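Local coordinates for protein C-glycoside 3-oxidase (Microbacterium trichothecenolyticum, PDB 7DVE) that oxidises the sugar C3 hydroxyl of C-glycosides such as isoorientin and mangiferin, using FAD and passing electrons to oxygen to give hydrogen peroxide, at residues Ala25-Glu30 against Gly500-Ala505; Leu161-Asp166 against Pro199-Arg204; Phe372-Leu377 against Pro482-Cys487. All coordinates share one frame; numbering follows the deposited sequence.

Contact 1 of 3, residues Ala25-Glu30 against Gly500-Ala505; sequences ARILSE and GARHIA
I27 and A501 mark where helices 25-30 and 500-505 come together, their axes 8.8 Å apart at closest approach and their N-to-C directions differing by 36°, so the two helices run broadly the same way. The pairing joins helix 19-31, which follows the first strand of the FAD-binding, Rossmann-type domain, to helix 490-510 near the C-terminus. The small A501 allows a close approach: its CA is 6.0 Å from the CA of I27, and its CB meets I27 CB at 3.6 Å. Because CG1 of I27 stands beside the backbone N (chi1 -60°), CG2 points opposite that N and lies against the stem of R502, CG2 to R502 CG 4.1 Å. The guanidinium group of R502 forms a salt bridge with E152; it is the aliphatic stem that touches I27. L28 works through a single methyl. Its chi1 of -65° places CG anti to the carbonyl carbon, and CD2 reaches the far helix, 3.5 Å from A501 O and beside A505 N, thus covering the flank of the helical A505 N to A501 O bond. The same CD2 touches I504 CG2 at 3.9 Å and A505 CB, also at 3.9 Å. No hydrogen bond crosses the interface, which is buried and apolar. On the other side of helix 19-31, R26 NE pairs with E30 OE2 in a salt bridge; that carboxylate oxygen also engages R159. The S29 hydroxyl turns back one helical turn: OG donates to A25 O at 2.8 Å from above the carbonyl plane, on the face opposite that used by S29 N.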
loop_
_atom_site.group_PDB
_atom_site.type_symbol
_atom_site.label_atom_id
_atom_site.label_comp_id
_atom_site.label_asym_id
_atom_site.label_seq_id
_atom_site.Cartn_x
_atom_site.Cartn_y
_atom_site.Cartn_z
ATOM N N ALA A 25 -14.433 -1.955 6.466
ATOM C CA ALA A 25 -15.761 -1.376 6.250
ATOM C C ALA A 25 -16.594 -2.231 5.302
ATOM O O ALA A 25 -17.763 -2.530 5.580
ATOM C CB ALA A 25 -15.647 0.050 5.710
ATOM N N ARG A 26 -16.007 -2.656 4.184
ATOM C CA ARG A 26 -16.794 -3.399 3.205
ATOM C C ARG A 26 -17.165 -4.788 3.715
ATOM O O ARG A 26 -18.302 -5.248 3.512
ATOM C CB ARG A 26 -16.056 -3.505 1.876
ATOM C CG ARG A 26 -17.034 -3.750 0.702
ATOM C CD ARG A 26 -16.807 -5.112 0.095
ATOM N NE ARG A 26 -17.546 -5.362 -1.134
ATOM C CZ ARG A 26 -17.166 -4.942 -2.332
ATOM N NH1 ARG A 26 -16.197 -4.058 -2.478
ATOM N NH2 ARG A 26 -17.784 -5.410 -3.409
ATOM N N ILE A 27 -16.233 -5.478 4.380
ATOM C CA ILE A 27 -16.564 -6.821 4.835
ATOM C C ILE A 27 -17.598 -6.769 5.935
ATOM O O ILE A 27 -18.442 -7.663 6.035
ATOM C CB ILE A 27 -15.320 -7.602 5.286
ATOM C CG1 ILE A 27 -14.336 -7.724 4.129
ATOM C CG2 ILE A 27 -15.736 -9.000 5.795
ATOM C CD1 ILE A 27 -14.767 -8.799 3.127
ATOM N N LEU A 28 -17.582 -5.729 6.766
ATOM C CA LEU A 28 -18.638 -5.648 7.767
ATOM C C LEU A 28 -19.953 -5.173 7.160
ATOM O O LEU A 28 -21.019 -5.570 7.641
ATOM C CB LEU A 28 -18.202 -4.754 8.940
ATOM C CG LEU A 28 -17.011 -5.299 9.750
ATOM C CD1 LEU A 28 -16.346 -4.249 10.637
ATOM C CD2 LEU A 28 -17.424 -6.532 10.570
ATOM N N SER A 29 -19.923 -4.360 6.097
ATOM C CA SER A 29 -21.182 -4.038 5.420
ATOM C C SER A 29 -21.786 -5.271 4.754
ATOM O O SER A 29 -23.014 -5.359 4.613
ATOM C CB SER A 29 -20.979 -2.926 4.391
ATOM O OG SER A 29 -20.440 -1.761 4.999
ATOM N N GLU A 30 -20.950 -6.238 4.368
ATOM C CA GLU A 30 -21.455 -7.495 3.810
ATOM C C GLU A 30 -21.931 -8.450 4.911
ATOM O O GLU A 30 -23.113 -8.801 4.972
ATOM C CB GLU A 30 -20.381 -8.159 2.931
ATOM C CG GLU A 30 -20.192 -7.544 1.516
ATOM C CD GLU A 30 -18.915 -8.037 0.808
ATOM O OE1 GLU A 30 -18.106 -8.746 1.445
ATOM O OE2 GLU A 30 -18.707 -7.708 -0.383
ATOM N N GLY A 500 -9.409 -10.411 9.385
ATOM C CA GLY A 500 -9.722 -9.671 10.606
ATOM C C GLY A 500 -11.168 -9.205 10.666
ATOM O O GLY A 500 -11.834 -9.334 11.698
ATOM N N ALA A 501 -11.669 -8.643 9.562
ATOM C CA ALA A 501 -13.045 -8.160 9.520
ATOM C C ALA A 501 -14.049 -9.302 9.599
ATOM O O ALA A 501 -15.111 -9.147 10.216
ATOM C CB ALA A 501 -13.272 -7.332 8.254
ATOM N N ARG A 502 -13.734 -10.457 9.005
ATOM C CA ARG A 502 -14.590 -11.624 9.201
ATOM C C ARG A 502 -14.638 -12.025 10.664
ATOM O O ARG A 502 -15.691 -12.425 11.175
ATOM C CB ARG A 502 -14.087 -12.792 8.362
ATOM C CG ARG A 502 -14.270 -12.622 6.904
ATOM C CD ARG A 502 -13.612 -13.772 6.201
ATOM N NE ARG A 502 -14.179 -13.976 4.876
ATOM C CZ ARG A 502 -13.753 -14.895 4.026
ATOM N NH1 ARG A 502 -12.767 -15.721 4.340
ATOM N NH2 ARG A 502 -14.329 -14.985 2.833
ATOM N N HIS A 503 -13.499 -11.940 11.360
ATOM C CA HIS A 503 -13.498 -12.258 12.785
ATOM C C HIS A 503 -14.381 -11.296 13.574
ATOM O O HIS A 503 -15.160 -11.719 14.439
ATOM C CB HIS A 503 -12.079 -12.251 13.352
ATOM C CG HIS A 503 -12.015 -12.782 14.750
ATOM N ND1 HIS A 503 -11.775 -11.982 15.848
ATOM C CD2 HIS A 503 -12.232 -14.026 15.234
ATOM C CE1 HIS A 503 -11.816 -12.713 16.943
ATOM N NE2 HIS A 503 -12.096 -13.957 16.597
ATOM N N ILE A 504 -14.270 -9.998 13.291
ATOM C CA ILE A 504 -15.114 -9.028 13.994
ATOM C C ILE A 504 -16.593 -9.305 13.715
ATOM O O ILE A 504 -17.437 -9.203 14.615
ATOM C CB ILE A 504 -14.712 -7.585 13.622
ATOM C CG1 ILE A 504 -13.357 -7.234 14.236
ATOM C CG2 ILE A 504 -15.753 -6.580 14.093
ATOM C CD1 ILE A 504 -12.900 -5.843 13.899
ATOM N N ALA A 505 -16.933 -9.676 12.468
ATOM C CA ALA A 505 -18.317 -10.043 12.153
ATOM C C ALA A 505 -18.768 -11.267 12.944
ATOM O O ALA A 505 -19.897 -11.305 13.448
ATOM C CB ALA A 505 -18.477 -10.300 10.655
#

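Contact 2 of 3, residues Leu161-Asp166 against Pro199-Arg204; sequences LGVTTD and PLAVHR
An antiparallel hydrogen-bonded pair, T164 with L200, attaches the short strand 163-164 to strand 196-204 in the antiparallel sheet of this GMC oxidoreductase. Both bonds are short and fairly straight: T164 N donates to L200 O at 2.8 Å (163° at the hydrogen), and L200 N donates to T164 O at 2.8 Å, meeting that oxygen from above its carbonyl plane. V163 CA adds a CH...O contact to L200 O at 3.2 Å, so this carbonyl is approached by two consecutive residues. Side chains close the flanks. A chi1 of 159° carries V163 CG1 away from the backbone N and alongside P199, where it touches P199 CB at 3.6 Å, while T165 CG2 crosses the same proline, 3.8 Å from P199 CA. T164 CG2 slants across V202 and meets V202 CG1 at 3.6 Å. T164 OG1, the branch opposite the backbone N, accepts from D166 N at 3.1 Å in an ST turn. Replacing T164 by an alanine would probably leave D166 N without this acceptor and open a gap beside the V202 methyl. Ahead of the pair, L161 CB rests on A201 CB at 4.1 Å where helix 149-161 finishes in a Schellman motif, G162 having a phi of 58°. A201 centres an inverse gamma turn, and beyond it strand 196-204 bends away; the whole is a capped helix leading into a short antiparallel strand of the GMC sheet.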
loop_
_atom_site.group_PDB
_atom_site.type_symbol
_atom_site.label_atom_id
_atom_site.label_comp_id
_atom_site.label_asym_id
_atom_site.label_seq_id
_atom_site.Cartn_x
_atom_site.Cartn_y
_atom_site.Cartn_z
ATOM N N LEU A 161 -10.561 -5.388 -4.606
ATOM C CA LEU A 161 -9.852 -4.393 -5.385
ATOM C C LEU A 161 -10.215 -4.423 -6.862
ATOM O O LEU A 161 -9.738 -3.569 -7.608
ATOM C CB LEU A 161 -8.330 -4.576 -5.203
ATOM C CG LEU A 161 -7.735 -4.301 -3.802
ATOM C CD1 LEU A 161 -6.463 -5.130 -3.533
ATOM C CD2 LEU A 161 -7.433 -2.830 -3.600
ATOM N N GLY A 162 -11.064 -5.355 -7.299
ATOM C CA GLY A 162 -11.434 -5.473 -8.703
ATOM C C GLY A 162 -10.203 -5.689 -9.557
ATOM O O GLY A 162 -9.985 -4.986 -10.551
ATOM N N VAL A 163 -9.375 -6.647 -9.145
ATOM C CA VAL A 163 -8.067 -6.868 -9.760
ATOM C C VAL A 163 -8.245 -7.608 -11.070
ATOM O O VAL A 163 -8.969 -8.602 -11.130
ATOM C CB VAL A 163 -7.153 -7.669 -8.825
ATOM C CG1 VAL A 163 -6.041 -8.333 -9.650
ATOM C CG2 VAL A 163 -6.587 -6.774 -7.756
ATOM N N THR A 164 -7.571 -7.152 -12.117
ATOM C CA THR A 164 -7.663 -7.839 -13.395
ATOM C C THR A 164 -6.309 -7.850 -14.071
ATOM O O THR A 164 -5.486 -6.948 -13.867
ATOM C CB THR A 164 -8.683 -7.182 -14.323
ATOM O OG1 THR A 164 -8.622 -7.820 -15.607
ATOM C CG2 THR A 164 -8.344 -5.703 -14.481
ATOM N N THR A 165 -6.086 -8.877 -14.894
ATOM C CA THR A 165 -4.862 -8.992 -15.686
ATOM C C THR A 165 -5.039 -8.543 -17.136
ATOM O O THR A 165 -4.041 -8.403 -17.845
ATOM C CB THR A 165 -4.367 -10.449 -15.685
ATOM O OG1 THR A 165 -5.367 -11.284 -16.297
ATOM C CG2 THR A 165 -4.089 -10.956 -14.269
ATOM N N ASP A 166 -6.275 -8.325 -17.591
ATOM C CA ASP A 166 -6.596 -8.207 -19.007
ATOM C C ASP A 166 -6.796 -6.772 -19.475
ATOM O O ASP A 166 -7.025 -6.564 -20.662
ATOM C CB ASP A 166 -7.866 -9.008 -19.332
ATOM C CG ASP A 166 -7.730 -10.473 -18.961
ATOM O OD1 ASP A 166 -6.600 -11.011 -19.049
ATOM O OD2 ASP A 166 -8.746 -11.089 -18.575
ATOM N N PRO A 199 -1.249 -8.580 -12.366
ATOM C CA PRO A 199 -2.631 -8.346 -11.913
ATOM C C PRO A 199 -2.744 -6.945 -11.338
ATOM O O PRO A 199 -1.931 -6.542 -10.505
ATOM C CB PRO A 199 -2.868 -9.432 -10.854
ATOM C CG PRO A 199 -1.697 -10.369 -10.927
ATOM C CD PRO A 199 -0.587 -9.704 -11.679
ATOM N N LEU A 200 -3.733 -6.179 -11.815
ATOM C CA LEU A 200 -3.787 -4.741 -11.552
ATOM C C LEU A 200 -5.122 -4.339 -10.946
ATOM O O LEU A 200 -6.180 -4.797 -11.385
ATOM C CB LEU A 200 -3.558 -3.914 -12.837
ATOM C CG LEU A 200 -2.190 -3.862 -13.518
ATOM C CD1 LEU A 200 -2.299 -3.169 -14.897
ATOM C CD2 LEU A 200 -1.085 -3.164 -12.609
ATOM N N ALA A 201 -5.071 -3.435 -9.974
ATOM C CA ALA A 201 -6.278 -2.900 -9.346
ATOM C C ALA A 201 -6.722 -1.723 -10.195
ATOM O O ALA A 201 -6.365 -0.572 -9.937
ATOM C CB ALA A 201 -6.011 -2.499 -7.902
ATOM N N VAL A 202 -7.492 -2.019 -11.242
ATOM C CA VAL A 202 -7.821 -1.043 -12.275
ATOM C C VAL A 202 -9.237 -1.334 -12.752
ATOM O O VAL A 202 -9.705 -2.471 -12.670
ATOM C CB VAL A 202 -6.798 -1.104 -13.440
ATOM C CG1 VAL A 202 -7.088 -2.298 -14.364
ATOM C CG2 VAL A 202 -6.848 0.136 -14.233
ATOM N N HIS A 203 -9.922 -0.301 -13.245
ATOM C CA HIS A 203 -11.245 -0.473 -13.837
ATOM C C HIS A 203 -11.454 0.582 -14.913
ATOM O O HIS A 203 -10.704 1.557 -15.019
ATOM C CB HIS A 203 -12.368 -0.373 -12.792
ATOM C CG HIS A 203 -12.486 0.986 -12.172
ATOM N ND1 HIS A 203 -11.743 1.373 -11.076
ATOM C CD2 HIS A 203 -13.228 2.065 -12.519
ATOM C CE1 HIS A 203 -12.040 2.622 -10.761
ATOM N NE2 HIS A 203 -12.931 3.069 -11.628
ATOM N N ARG A 204 -12.498 0.386 -15.703
ATOM C CA ARG A 204 -12.889 1.349 -16.715
ATOM C C ARG A 204 -13.978 2.258 -16.174
ATOM O O ARG A 204 -14.924 1.804 -15.524
ATOM C CB ARG A 204 -13.389 0.646 -17.976
ATOM C CG ARG A 204 -12.335 -0.232 -18.606
ATOM C CD ARG A 204 -12.354 -0.177 -20.116
ATOM N NE ARG A 204 -11.176 -0.861 -20.632
ATOM C CZ ARG A 204 -10.238 -0.293 -21.375
ATOM N NH1 ARG A 204 -10.337 0.965 -21.775
ATOM N NH2 ARG A 204 -9.180 -1.008 -21.732
#

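Contact 3 of 3, residues Phe372-Leu377 against Pro482-Cys487; sequences FCAKDL and PTATAC
F372 and A486 begin a series of backbone-led van der Waals contacts between the end of strand 366-373 and the loop 482-487, whose directions are 151° apart. A486 CB sits 3.3 Å from F372 O, and in return A486 O lies 3.3 Å from F372 CB. The F372 ring itself leads away from this loop, and its side chain lies near that of H444, the inferred proton acceptor of the GMC active site. Further along, A484 CB fits against K375 O at 3.5 Å, and A374 CB faces the same loop at longer range. L377 brings a branched apolar side chain: its CG meets A484 CB at 4.1 Å, and CD1 reaches over the backbone to P482 O at 3.8 Å. A chi1 of -58°, with CG anti to the carbonyl carbon, places the isobutyl group there. The polar contacts converge on T485 O. No direct hydrogen bond spans the segments; instead water 1 accepts from K375 N at 2.9 Å and donates to T485 O, also at 2.9 Å, bridging the two backbones. A374 CA offers the same oxygen a CH...O contact with an angle of 152° at the hydrogen. K375 NZ is directed away, to D376 O and to the carboxylates of D381 and D408. E139 OE2 accepts from A486 N and C487 N and so also holds the loop. Strand 366-373 lies between strands 300-307 and 341-347, with C373 packed on helix 406-424 and A486 touching H342 of strand 341-347.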
loop_
_atom_site.group_PDB
_atom_site.type_symbol
_atom_site.label_atom_id
_atom_site.label_comp_id
_atom_site.label_asym_id
_atom_site.label_seq_id
_atom_site.Cartn_x
_atom_site.Cartn_y
_atom_site.Cartn_z
ATOM N N PHE A 372 12.507 -5.173 -6.914
ATOM C CA PHE A 372 12.339 -4.946 -5.489
ATOM C C PHE A 372 12.936 -6.114 -4.740
ATOM O O PHE A 372 12.674 -7.274 -5.081
ATOM C CB PHE A 372 10.861 -4.823 -5.094
ATOM C CG PHE A 372 10.155 -3.657 -5.728
ATOM C CD1 PHE A 372 9.801 -3.688 -7.084
ATOM C CD2 PHE A 372 9.826 -2.535 -4.976
ATOM C CE1 PHE A 372 9.143 -2.607 -7.693
ATOM C CE2 PHE A 372 9.150 -1.463 -5.577
ATOM C CZ PHE A 372 8.809 -1.504 -6.947
ATOM N N CYS A 373 13.719 -5.793 -3.709
ATOM C CA CYS A 373 14.382 -6.765 -2.856
ATOM C C CYS A 373 13.583 -7.032 -1.588
ATOM O O CYS A 373 12.851 -6.164 -1.099
ATOM C CB CYS A 373 15.769 -6.264 -2.468
ATOM S SG CYS A 373 16.834 -6.106 -3.867
ATOM N N ALA A 374 13.741 -8.249 -1.061
ATOM C CA ALA A 374 13.283 -8.580 0.279
ATOM C C ALA A 374 14.326 -8.133 1.305
ATOM O O ALA A 374 15.531 -8.221 1.062
ATOM C CB ALA A 374 13.045 -10.083 0.401
ATOM N N LYS A 375 13.855 -7.638 2.447
ATOM C CA LYS A 375 14.742 -7.133 3.480
ATOM C C LYS A 375 15.217 -8.268 4.383
ATOM O O LYS A 375 14.467 -9.206 4.676
ATOM C CB LYS A 375 14.030 -6.073 4.322
ATOM C CG LYS A 375 14.941 -5.355 5.349
ATOM C CD LYS A 375 16.159 -4.664 4.733
ATOM C CE LYS A 375 16.940 -3.822 5.782
ATOM N NZ LYS A 375 17.641 -4.628 6.858
ATOM N N ASP A 376 16.482 -8.201 4.784
ATOM C CA ASP A 376 16.976 -8.979 5.912
ATOM C C ASP A 376 16.371 -8.391 7.181
ATOM O O ASP A 376 16.800 -7.328 7.646
ATOM C CB ASP A 376 18.501 -8.919 5.945
ATOM C CG ASP A 376 19.105 -9.678 7.125
ATOM O OD1 ASP A 376 18.371 -10.052 8.060
ATOM O OD2 ASP A 376 20.329 -9.909 7.105
ATOM N N LEU A 377 15.383 -9.070 7.749
ATOM C CA LEU A 377 14.645 -8.500 8.870
ATOM C C LEU A 377 15.511 -8.402 10.121
ATOM O O LEU A 377 16.294 -9.302 10.436
ATOM C CB LEU A 377 13.394 -9.328 9.148
ATOM C CG LEU A 377 12.438 -9.435 7.947
ATOM C CD1 LEU A 377 11.209 -10.201 8.334
ATOM C CD2 LEU A 377 12.054 -8.081 7.457
ATOM N N PRO A 482 4.285 -10.251 8.303
ATOM C CA PRO A 482 5.392 -10.574 9.216
ATOM C C PRO A 482 6.587 -11.175 8.499
ATOM O O PRO A 482 7.643 -11.343 9.092
ATOM C CB PRO A 482 4.751 -11.583 10.180
ATOM C CG PRO A 482 3.720 -12.290 9.350
ATOM C CD PRO A 482 3.329 -11.369 8.186
ATOM N N THR A 483 6.442 -11.511 7.231
ATOM C CA THR A 483 7.504 -12.168 6.488
ATOM C C THR A 483 8.330 -11.145 5.702
ATOM O O THR A 483 8.003 -9.957 5.624
ATOM C CB THR A 483 6.900 -13.201 5.545
ATOM O OG1 THR A 483 5.950 -12.525 4.716
ATOM C CG2 THR A 483 6.196 -14.340 6.350
ATOM N N ALA A 484 9.431 -11.630 5.134
ATOM C CA ALA A 484 10.305 -10.829 4.292
ATOM C C ALA A 484 9.778 -10.947 2.870
ATOM O O ALA A 484 9.793 -12.041 2.296
ATOM C CB ALA A 484 11.746 -11.323 4.413
ATOM N N THR A 485 9.259 -9.845 2.318
ATOM C CA THR A 485 8.586 -9.878 1.030
ATOM C C THR A 485 9.268 -8.912 0.065
ATOM O O THR A 485 9.876 -7.925 0.481
ATOM C CB THR A 485 7.073 -9.511 1.140
ATOM O OG1 THR A 485 6.951 -8.115 1.494
ATOM C CG2 THR A 485 6.326 -10.381 2.162
ATOM N N ALA A 486 9.174 -9.212 -1.230
ATOM C CA ALA A 486 9.559 -8.281 -2.281
ATOM C C ALA A 486 8.378 -7.701 -3.048
ATOM O O ALA A 486 8.505 -6.610 -3.599
ATOM C CB ALA A 486 10.496 -8.963 -3.280
ATOM N N CYS A 487 7.244 -8.398 -3.109
ATOM C CA CYS A 487 6.173 -8.012 -4.019
ATOM C C CYS A 487 5.360 -6.876 -3.420
ATOM O O CYS A 487 5.452 -6.573 -2.237
ATOM C CB CYS A 487 5.247 -9.204 -4.328
ATOM S SG CYS A 487 4.386 -9.833 -2.891
HETATM O O HOH W 1 11.077 -7.008 2.994
#

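In the fold
The three contacts are separate: nearest atoms are about 6 Å apart between contacts 1 and 2, 9 Å between 2 and 3, and 13 Å between 1 and 3. Contact 1 belongs to the FAD-binding domain, with the A501 side chain about 13 Å from the cofactor. Contacts 2 and 3 both reach the antiparallel sheet, their centres about 24 Å apart, and lie closer to FAD: the L200 side chain is about 6 Å and that of F372 about 7 Å from it. F372 is also about 4 Å, side chain to side chain, from H444, the inferred proton acceptor. In sequence, contact 1 spans both others, which follow one another.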